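Local coordinates for protein AlyGC (Glaciecola chathamensis, PDB 5GKD) that probably cleaves alginate by beta-elimination, as a calcium-binding lyase of polysaccharide lyase family 6, at residues 459-473 with 482-496. Numbering follows the deposited sequence.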
ATOM      1  N   GLU A 459      18.750  -5.090  21.729  1.00 30.95           N
ATOM      2  CA  GLU A 459      19.585  -4.456  20.722  1.00 36.33           C
ATOM      3  C   GLU A 459      19.674  -5.362  19.505  1.00 31.35           C
ATOM      4  O   GLU A 459      19.367  -6.550  19.583  1.00 33.61           O
ATOM      5  CB  GLU A 459      20.986  -4.166  21.265  1.00 35.48           C
ATOM      6  CG  GLU A 459      21.015  -3.055  22.301  1.00 42.48           C
ATOM      7  CD  GLU A 459      22.320  -3.021  23.089  1.00 56.34           C
ATOM      8  OE1 GLU A 459      22.744  -1.911  23.484  1.00 58.90           O
ATOM      9  OE2 GLU A 459      22.920  -4.106  23.313  1.00 50.14           O
ATOM     10  N   THR A 460      20.084  -4.787  18.371  1.00 31.82           N
ATOM     11  CA  THR A 460      20.025  -5.518  17.110  1.00 25.70           C
ATOM     12  C   THR A 460      21.002  -6.683  17.145  1.00 26.21           C
ATOM     13  O   THR A 460      22.143  -6.543  17.586  1.00 31.55           O
ATOM     14  CB  THR A 460      20.303  -4.583  15.912  1.00 28.41           C
ATOM     15  OG1 THR A 460      19.862  -5.221  14.705  1.00 26.69           O
ATOM     16  CG2 THR A 460      21.803  -4.231  15.768  1.00 23.80           C
ATOM     17  N   GLY A 461      20.539  -7.851  16.708  1.00 27.68           N
ATOM     18  CA  GLY A 461      21.328  -9.061  16.797  1.00 25.57           C
ATOM     19  C   GLY A 461      21.097  -9.885  18.052  1.00 28.01           C
ATOM     20  O   GLY A 461      21.601 -11.005  18.130  1.00 29.24           O
ATOM     21  N   ASP A 462      20.337  -9.381  19.020  1.00 30.19           N
ATOM     22  CA  ASP A 462      20.152 -10.093  20.280  1.00 30.05           C
ATOM     23  C   ASP A 462      19.296 -11.341  20.090  1.00 31.50           C
ATOM     24  O   ASP A 462      18.620 -11.512  19.072  1.00 28.40           O
ATOM     25  CB  ASP A 462      19.504  -9.183  21.319  1.00 25.93           C
ATOM     26  CG  ASP A 462      20.482  -8.207  21.913  1.00 34.17           C
ATOM     27  OD1 ASP A 462      21.686  -8.355  21.625  1.00 35.61           O
ATOM     28  OD2 ASP A 462      20.056  -7.298  22.663  1.00 36.31           O
ATOM     29  N   VAL A 463      19.327 -12.221  21.096  1.00 31.59           N
ATOM     30  CA  VAL A 463      18.516 -13.438  21.118  1.00 28.07           C
ATOM     31  C   VAL A 463      17.692 -13.433  22.395  1.00 32.88           C
ATOM     32  O   VAL A 463      18.244 -13.427  23.498  1.00 31.02           O
ATOM     33  CB  VAL A 463      19.370 -14.710  21.026  1.00 29.79           C
ATOM     34  CG1 VAL A 463      18.486 -15.950  21.102  1.00 33.12           C
ATOM     35  CG2 VAL A 463      20.172 -14.721  19.746  1.00 28.03           C
ATOM     36  N   LEU A 464      16.375 -13.428  22.245  1.00 31.65           N
ATOM     37  CA  LEU A 464      15.465 -13.514  23.376  1.00 32.00           C
ATOM     38  C   LEU A 464      15.182 -14.986  23.665  1.00 36.52           C
ATOM     39  O   LEU A 464      14.779 -15.734  22.767  1.00 35.02           O
ATOM     40  CB  LEU A 464      14.171 -12.754  23.084  1.00 34.41           C
ATOM     41  CG  LEU A 464      14.082 -11.227  23.283  1.00 34.97           C
ATOM     42  CD1 LEU A 464      15.272 -10.483  22.721  1.00 36.65           C
ATOM     43  CD2 LEU A 464      12.785 -10.663  22.688  1.00 31.79           C
ATOM     44  N   VAL A 465      15.415 -15.403  24.911  1.00 38.22           N
ATOM     45  CA  VAL A 465      15.255 -16.788  25.339  1.00 37.49           C
ATOM     46  C   VAL A 465      14.072 -16.825  26.300  1.00 37.17           C
ATOM     47  O   VAL A 465      14.184 -16.400  27.455  1.00 35.93           O
ATOM     48  CB  VAL A 465      16.527 -17.339  25.990  1.00 36.39           C
ATOM     49  CG1 VAL A 465      16.408 -18.832  26.182  1.00 39.54           C
ATOM     50  CG2 VAL A 465      17.731 -17.009  25.133  1.00 33.91           C
ATOM     51  N   LEU A 466      12.931 -17.315  25.820  1.00 35.84           N
ATOM     52  CA  LEU A 466      11.708 -17.314  26.610  1.00 36.86           C
ATOM     53  C   LEU A 466      11.689 -18.528  27.527  1.00 41.32           C
ATOM     54  O   LEU A 466      11.856 -19.667  27.073  1.00 39.70           O
ATOM     55  CB  LEU A 466      10.468 -17.325  25.713  1.00 37.06           C
ATOM     56  CG  LEU A 466      10.431 -16.486  24.439  1.00 37.69           C
ATOM     57  CD1 LEU A 466       9.121 -16.697  23.701  1.00 31.62           C
ATOM     58  CD2 LEU A 466      10.636 -15.026  24.754  1.00 33.59           C
ATOM     59  N   GLN A 467      11.488 -18.286  28.816  1.00 40.33           N
ATOM     60  CA  GLN A 467      11.325 -19.384  29.747  1.00 39.79           C
ATOM     61  C   GLN A 467       9.946 -20.006  29.560  1.00 41.46           C
ATOM     62  O   GLN A 467       9.069 -19.444  28.898  1.00 36.56           O
ATOM     63  CB  GLN A 467      11.526 -18.890  31.175  1.00 42.84           C
ATOM     64  CG  GLN A 467      12.835 -18.128  31.376  1.00 46.09           C
ATOM     65  CD  GLN A 467      12.795 -17.200  32.583  1.00 56.64           C
ATOM     66  OE1 GLN A 467      11.725 -16.771  33.016  1.00 62.75           O
ATOM     67  NE2 GLN A 467      13.964 -16.868  33.118  1.00 62.55           N
ATOM     68  N   ALA A 468       9.764 -21.189  30.138  1.00 38.57           N
ATOM     69  CA  ALA A 468       8.519 -21.924  29.960  1.00 36.27           C
ATOM     70  C   ALA A 468       7.343 -21.133  30.509  1.00 33.52           C
ATOM     71  O   ALA A 468       7.472 -20.404  31.492  1.00 39.28           O
ATOM     72  CB  ALA A 468       8.613 -23.281  30.656  1.00 41.34           C
ATOM     73  N   GLY A 469       6.196 -21.254  29.854  1.00 36.84           N
ATOM     74  CA  GLY A 469       5.000 -20.603  30.335  1.00 35.81           C
ATOM     75  C   GLY A 469       4.217 -19.973  29.200  1.00 36.15           C
ATOM     76  O   GLY A 469       4.377 -20.338  28.037  1.00 39.93           O
ATOM     77  N   GLU A 470       3.371 -19.011  29.563  1.00 35.70           N
ATOM     78  CA  GLU A 470       2.390 -18.410  28.667  1.00 38.56           C
ATOM     79  C   GLU A 470       2.740 -16.946  28.428  1.00 39.53           C
ATOM     80  O   GLU A 470       3.000 -16.204  29.377  1.00 40.00           O
ATOM     81  CB  GLU A 470       0.971 -18.536  29.246  1.00 34.86           C
ATOM     82  CG  GLU A 470       0.444 -19.981  29.285  1.00 39.10           C
ATOM     83  CD  GLU A 470      -1.036 -20.099  29.671  1.00 41.84           C
ATOM     84  OE1 GLU A 470      -1.570 -19.205  30.356  1.00 37.73           O
ATOM     85  OE2 GLU A 470      -1.680 -21.094  29.270  1.00 43.35           O
ATOM     86  N   TYR A 471       2.737 -16.529  27.163  1.00 37.69           N
ATOM     87  CA  TYR A 471       3.030 -15.142  26.794  1.00 38.57           C
ATOM     88  C   TYR A 471       1.808 -14.566  26.100  1.00 32.71           C
ATOM     89  O   TYR A 471       1.549 -14.879  24.936  1.00 35.25           O
ATOM     90  CB  TYR A 471       4.256 -15.059  25.898  1.00 33.54           C
ATOM     91  CG  TYR A 471       5.510 -15.510  26.584  1.00 35.90           C
ATOM     92  CD1 TYR A 471       5.824 -16.860  26.680  1.00 35.31           C
ATOM     93  CD2 TYR A 471       6.377 -14.594  27.147  1.00 34.39           C
ATOM     94  CE1 TYR A 471       6.969 -17.277  27.307  1.00 34.08           C
ATOM     95  CE2 TYR A 471       7.522 -15.002  27.784  1.00 34.81           C
ATOM     96  CZ  TYR A 471       7.814 -16.340  27.863  1.00 35.64           C
ATOM     97  OH  TYR A 471       8.965 -16.749  28.494  1.00 41.07           O
ATOM     98  N   TRP A 472       1.058 -13.742  26.816  1.00 33.55           N
ATOM     99  CA  TRP A 472      -0.134 -13.113  26.274  1.00 33.86           C
ATOM    100  C   TRP A 472       0.273 -11.785  25.650  1.00 39.86           C
ATOM    101  O   TRP A 472       1.048 -11.027  26.239  1.00 39.89           O
ATOM    102  CB  TRP A 472      -1.186 -12.923  27.372  1.00 36.52           C
ATOM    103  CG  TRP A 472      -1.740 -14.240  27.828  1.00 36.24           C
ATOM    104  CD1 TRP A 472      -1.198 -15.075  28.752  1.00 36.54           C
ATOM    105  CD2 TRP A 472      -2.914 -14.897  27.331  1.00 35.05           C
ATOM    106  NE1 TRP A 472      -1.968 -16.214  28.875  1.00 40.55           N
ATOM    107  CE2 TRP A 472      -3.027 -16.127  28.014  1.00 36.65           C
ATOM    108  CE3 TRP A 472      -3.883 -14.562  26.380  1.00 32.48           C
ATOM    109  CZ2 TRP A 472      -4.069 -17.018  27.780  1.00 33.86           C
ATOM    110  CZ3 TRP A 472      -4.917 -15.440  26.152  1.00 30.20           C
ATOM    111  CH2 TRP A 472      -5.004 -16.658  26.850  1.00 33.04           C
ATOM    112  N   VAL A 473      -0.224 -11.514  24.450  1.00 36.37           N
ATOM    113  CA  VAL A 473       0.284 -10.411  23.643  1.00 32.43           C
ATOM    114  C   VAL A 473      -0.890  -9.523  23.271  1.00 29.15           C
ATOM    115  O   VAL A 473      -1.623  -9.813  22.320  1.00 34.41           O
ATOM    116  CB  VAL A 473       1.035 -10.902  22.402  1.00 33.27           C
ATOM    117  CG1 VAL A 473       1.519  -9.728  21.595  1.00 31.15           C
ATOM    118  CG2 VAL A 473       2.210 -11.762  22.824  1.00 32.42           C
ATOM    119  N   THR A 482      17.263  -6.559  14.124  1.00 24.12           N
ATOM    120  CA  THR A 482      17.480  -7.981  13.887  1.00 22.54           C
ATOM    121  C   THR A 482      17.363  -8.719  15.217  1.00 27.10           C
ATOM    122  O   THR A 482      18.029  -8.361  16.196  1.00 25.30           O
ATOM    123  CB  THR A 482      18.844  -8.224  13.233  1.00 22.88           C
ATOM    124  OG1 THR A 482      18.873  -7.606  11.928  1.00 24.82           O
ATOM    125  CG2 THR A 482      19.119  -9.710  13.091  1.00 20.85           C
ATOM    126  N   LEU A 483      16.504  -9.732  15.262  1.00 25.73           N
ATOM    127  CA  LEU A 483      16.169 -10.346  16.541  1.00 26.21           C
ATOM    128  C   LEU A 483      15.859 -11.821  16.356  1.00 26.05           C
ATOM    129  O   LEU A 483      15.268 -12.213  15.348  1.00 27.39           O
ATOM    130  CB  LEU A 483      14.966  -9.642  17.177  1.00 26.21           C
ATOM    131  CG  LEU A 483      14.895  -9.607  18.698  1.00 32.23           C
ATOM    132  CD1 LEU A 483      15.896  -8.600  19.260  1.00 29.52           C
ATOM    133  CD2 LEU A 483      13.478  -9.283  19.151  1.00 35.68           C
ATOM    134  N   THR A 484      16.255 -12.630  17.336  1.00 30.23           N
ATOM    135  CA  THR A 484      15.874 -14.036  17.421  1.00 27.86           C
ATOM    136  C   THR A 484      15.021 -14.237  18.666  1.00 28.94           C
ATOM    137  O   THR A 484      15.408 -13.821  19.761  1.00 34.73           O
ATOM    138  CB  THR A 484      17.099 -14.954  17.470  1.00 28.28           C
ATOM    139  OG1 THR A 484      17.849 -14.829  16.257  1.00 31.12           O
ATOM    140  CG2 THR A 484      16.676 -16.397  17.625  1.00 29.93           C
ATOM    141  N   ILE A 485      13.861 -14.859  18.498  1.00 26.19           N
ATOM    142  CA  ILE A 485      13.003 -15.242  19.610  1.00 27.79           C
ATOM    143  C   ILE A 485      13.089 -16.760  19.752  1.00 30.61           C
ATOM    144  O   ILE A 485      12.616 -17.505  18.883  1.00 29.97           O
ATOM    145  CB  ILE A 485      11.563 -14.760  19.401  1.00 28.68           C
ATOM    146  CG1 ILE A 485      11.556 -13.234  19.237  1.00 24.42           C
ATOM    147  CG2 ILE A 485      10.694 -15.189  20.561  1.00 27.17           C
ATOM    148  CD1 ILE A 485      10.203 -12.626  19.145  1.00 22.42           C
ATOM    149  N   ARG A 486      13.715 -17.225  20.834  1.00 32.69           N
ATOM    150  CA  ARG A 486      14.033 -18.636  21.026  1.00 33.68           C
ATOM    151  C   ARG A 486      13.418 -19.146  22.320  1.00 33.09           C
ATOM    152  O   ARG A 486      13.567 -18.514  23.370  1.00 35.19           O
ATOM    153  CB  ARG A 486      15.549 -18.850  21.056  1.00 33.04           C
ATOM    154  CG  ARG A 486      15.982 -20.283  21.348  1.00 40.60           C
ATOM    155  CD  ARG A 486      17.487 -20.390  21.391  1.00 38.33           C
ATOM    156  NE  ARG A 486      18.064 -19.996  20.111  1.00 47.70           N
ATOM    157  CZ  ARG A 486      19.322 -19.597  19.939  1.00 48.17           C
ATOM    158  NH1 ARG A 486      20.154 -19.536  20.976  1.00 46.04           N
ATOM    159  NH2 ARG A 486      19.748 -19.253  18.726  1.00 44.61           N
ATOM    160  N   ALA A 487      12.739 -20.284  22.253  1.00 31.51           N
ATOM    161  CA  ALA A 487      12.252 -20.929  23.467  1.00 38.21           C
ATOM    162  C   ALA A 487      13.408 -21.612  24.183  1.00 37.32           C
ATOM    163  O   ALA A 487      14.225 -22.292  23.555  1.00 38.88           O
ATOM    164  CB  ALA A 487      11.163 -21.952  23.145  1.00 38.39           C
ATOM    165  N   GLN A 488      13.462 -21.436  25.474  1.00 41.45           N
ATOM    166  CA  GLN A 488      14.465 -22.067  26.274  1.00 45.09           C
ATOM    167  C   GLN A 488      14.333 -23.564  26.072  1.00 42.11           C
ATOM    168  O   GLN A 488      15.282 -24.256  25.924  1.00 46.23           O
ATOM    169  CB  GLN A 488      14.209 -21.684  27.688  1.00 45.43           C
ATOM    170  CG  GLN A 488      14.930 -22.519  28.679  1.00 55.58           C
ATOM    171  CD  GLN A 488      16.129 -21.826  29.155  1.00 58.48           C
ATOM    172  OE1 GLN A 488      16.027 -20.850  29.844  1.00 61.28           O
ATOM    173  NE2 GLN A 488      17.268 -22.307  28.775  1.00 67.47           N
ATOM    174  N   GLU A 489      13.114 -24.045  26.033  1.00 43.79           N
ATOM    175  CA  GLU A 489      12.855 -25.437  25.805  1.00 47.96           C
ATOM    176  C   GLU A 489      11.667 -25.567  24.850  1.00 46.27           C
ATOM    177  O   GLU A 489      10.573 -25.195  25.167  1.00 41.79           O
ATOM    178  CB  GLU A 489      12.605 -26.117  27.132  1.00 50.54           C
ATOM    179  CG  GLU A 489      11.912 -27.432  26.996  1.00 61.32           C
ATOM    180  CD  GLU A 489      12.828 -28.589  27.263  1.00 74.63           C
ATOM    181  OE1 GLU A 489      13.320 -29.151  26.287  1.00 80.13           O
ATOM    182  OE2 GLU A 489      13.033 -28.942  28.442  1.00 71.63           O
ATOM    183  N   LYS A 490      11.922 -26.091  23.674  1.00 47.98           N
ATOM    184  CA  LYS A 490      10.920 -26.221  22.621  1.00 56.81           C
ATOM    185  C   LYS A 490       9.513 -26.695  22.961  1.00 51.49           C
ATOM    186  O   LYS A 490       9.354 -27.780  23.432  1.00 55.39           O
ATOM    187  CB  LYS A 490      11.466 -27.120  21.536  1.00 20.00           C
ATOM    188  CG  LYS A 490      10.681 -27.078  20.255  1.00 20.00           C
ATOM    189  CD  LYS A 490      10.624 -28.426  19.603  1.00 20.00           C
ATOM    190  CE  LYS A 490      11.809 -28.635  18.690  1.00 20.00           C
ATOM    191  NZ  LYS A 490      11.679 -29.918  17.957  1.00 20.00           N
ATOM    192  N   GLY A 491       8.504 -25.870  22.697  1.00 47.13           N
ATOM    193  CA  GLY A 491       7.149 -26.240  22.906  1.00 43.35           C
ATOM    194  C   GLY A 491       6.755 -25.858  24.294  1.00 44.06           C
ATOM    195  O   GLY A 491       5.632 -26.062  24.647  1.00 47.29           O
ATOM    196  N   SER A 492       7.663 -25.315  25.083  1.00 41.84           N
ATOM    197  CA  SER A 492       7.315 -24.924  26.429  1.00 42.55           C
ATOM    198  C   SER A 492       6.998 -23.447  26.557  1.00 39.48           C
ATOM    199  O   SER A 492       6.581 -23.039  27.595  1.00 39.85           O
ATOM    200  CB  SER A 492       8.369 -25.337  27.432  1.00 39.52           C
ATOM    201  OG  SER A 492       9.538 -24.618  27.233  1.00 46.96           O
ATOM    202  N   ALA A 493       7.195 -22.657  25.510  1.00 37.96           N
ATOM    203  CA  ALA A 493       6.847 -21.238  25.554  1.00 33.20           C
ATOM    204  C   ALA A 493       5.696 -21.072  24.616  1.00 32.48           C
ATOM    205  O   ALA A 493       5.841 -21.253  23.462  1.00 34.87           O
ATOM    206  CB  ALA A 493       7.986 -20.358  25.146  1.00 35.28           C
ATOM    207  N   VAL A 494       4.557 -20.727  25.162  1.00 33.47           N
ATOM    208  CA  VAL A 494       3.327 -20.568  24.440  1.00 32.11           C
ATOM    209  C   VAL A 494       2.994 -19.111  24.277  1.00 29.90           C
ATOM    210  O   VAL A 494       2.931 -18.412  25.217  1.00 34.93           O
ATOM    211  CB  VAL A 494       2.193 -21.301  25.174  1.00 36.22           C
ATOM    212  CG1 VAL A 494       0.933 -21.323  24.358  1.00 33.22           C
ATOM    213  CG2 VAL A 494       2.606 -22.717  25.483  1.00 37.82           C
ATOM    214  N   ILE A 495       2.788 -18.673  23.051  1.00 33.40           N
ATOM    215  CA  ILE A 495       2.497 -17.273  22.751  1.00 32.19           C
ATOM    216  C   ILE A 495       1.044 -17.174  22.308  1.00 28.88           C
ATOM    217  O   ILE A 495       0.622 -17.867  21.376  1.00 32.06           O
ATOM    218  CB  ILE A 495       3.454 -16.711  21.686  1.00 29.93           C
ATOM    219  CG1 ILE A 495       4.891 -16.727  22.216  1.00 29.87           C
ATOM    220  CG2 ILE A 495       3.039 -15.294  21.295  1.00 28.35           C
ATOM    221  CD1 ILE A 495       5.975 -16.858  21.128  1.00 30.37           C
ATOM    222  N   PHE A 496       0.274 -16.328  22.988  1.00 33.84           N
ATOM    223  CA  PHE A 496      -1.145 -16.146  22.696  1.00 28.24           C
ATOM    224  C   PHE A 496      -1.368 -14.755  22.128  1.00 32.19           C
ATOM    225  O   PHE A 496      -1.453 -13.786  22.896  1.00 32.46           O
ATOM    226  CB  PHE A 496      -1.998 -16.329  23.952  1.00 31.08           C
ATOM    227  CG  PHE A 496      -2.069 -17.728  24.465  1.00 32.93           C
ATOM    228  CD1 PHE A 496      -2.836 -18.682  23.827  1.00 34.82           C
ATOM    229  CD2 PHE A 496      -1.400 -18.085  25.614  1.00 37.21           C
ATOM    230  CE1 PHE A 496      -2.916 -19.962  24.319  1.00 35.34           C
ATOM    231  CE2 PHE A 496      -1.482 -19.374  26.110  1.00 38.09           C
ATOM    232  CZ  PHE A 496      -2.236 -20.305  25.461  1.00 34.76           C
TER
HETATM  233  O   HOH W   1      19.245 -12.323  16.537  1.00 27.36           O
HETATM  234  O   HOH W   2      11.111 -22.502  27.208  1.00 45.44           O
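Two neighbouring coils of the C-terminal parallel beta-helix stack here, and W472 lies on F496 at one end of the contact. The two rings form an offset stack, with centroids 4.3 Å apart and planes at 20°. F496 CD2 sits over the indole face, 3.5 Å from W472 CE2. F496 CB also makes a CH-pi contact with the six-membered ring of W472. E470 OE2 comes to 3.6 Å from F496 CE2, with the carboxylate turned nearly perpendicular to the ring. W472 NE1 donates a weak hydrogen bond to E470 OE1. Without the indole, as with an alanine at W472, F496 would probably lose the stacking partner on one face and E470 OE1 this weak bond.

Each coil lends two of its three strands to the contact: 462-466 pairs in parallel with 482-487, and 469-473 with 493-496. L464 N donates to T484 O, and R486 N to L464 O at 2.7 Å. Inside the coils aliphatic side chains pack: L466 CD1 reaches diagonally to I485 CG2 at 3.8 Å, and also meets I495 CD1, whose side chain crosses it at about a right angle. Helix 450-457 covers L464 and L466. On the other face, V463 CG1 lies 3.9 Å from R486 CZ, over the centre of the guanidinium plane. At the corner, water 2 donates to L466 O and S492 OG and accepts from E489 N. T460 OG1, held anti to the backbone N (chi1 -163°), accepts a hydrogen bond from T482 N at 3.0 Å.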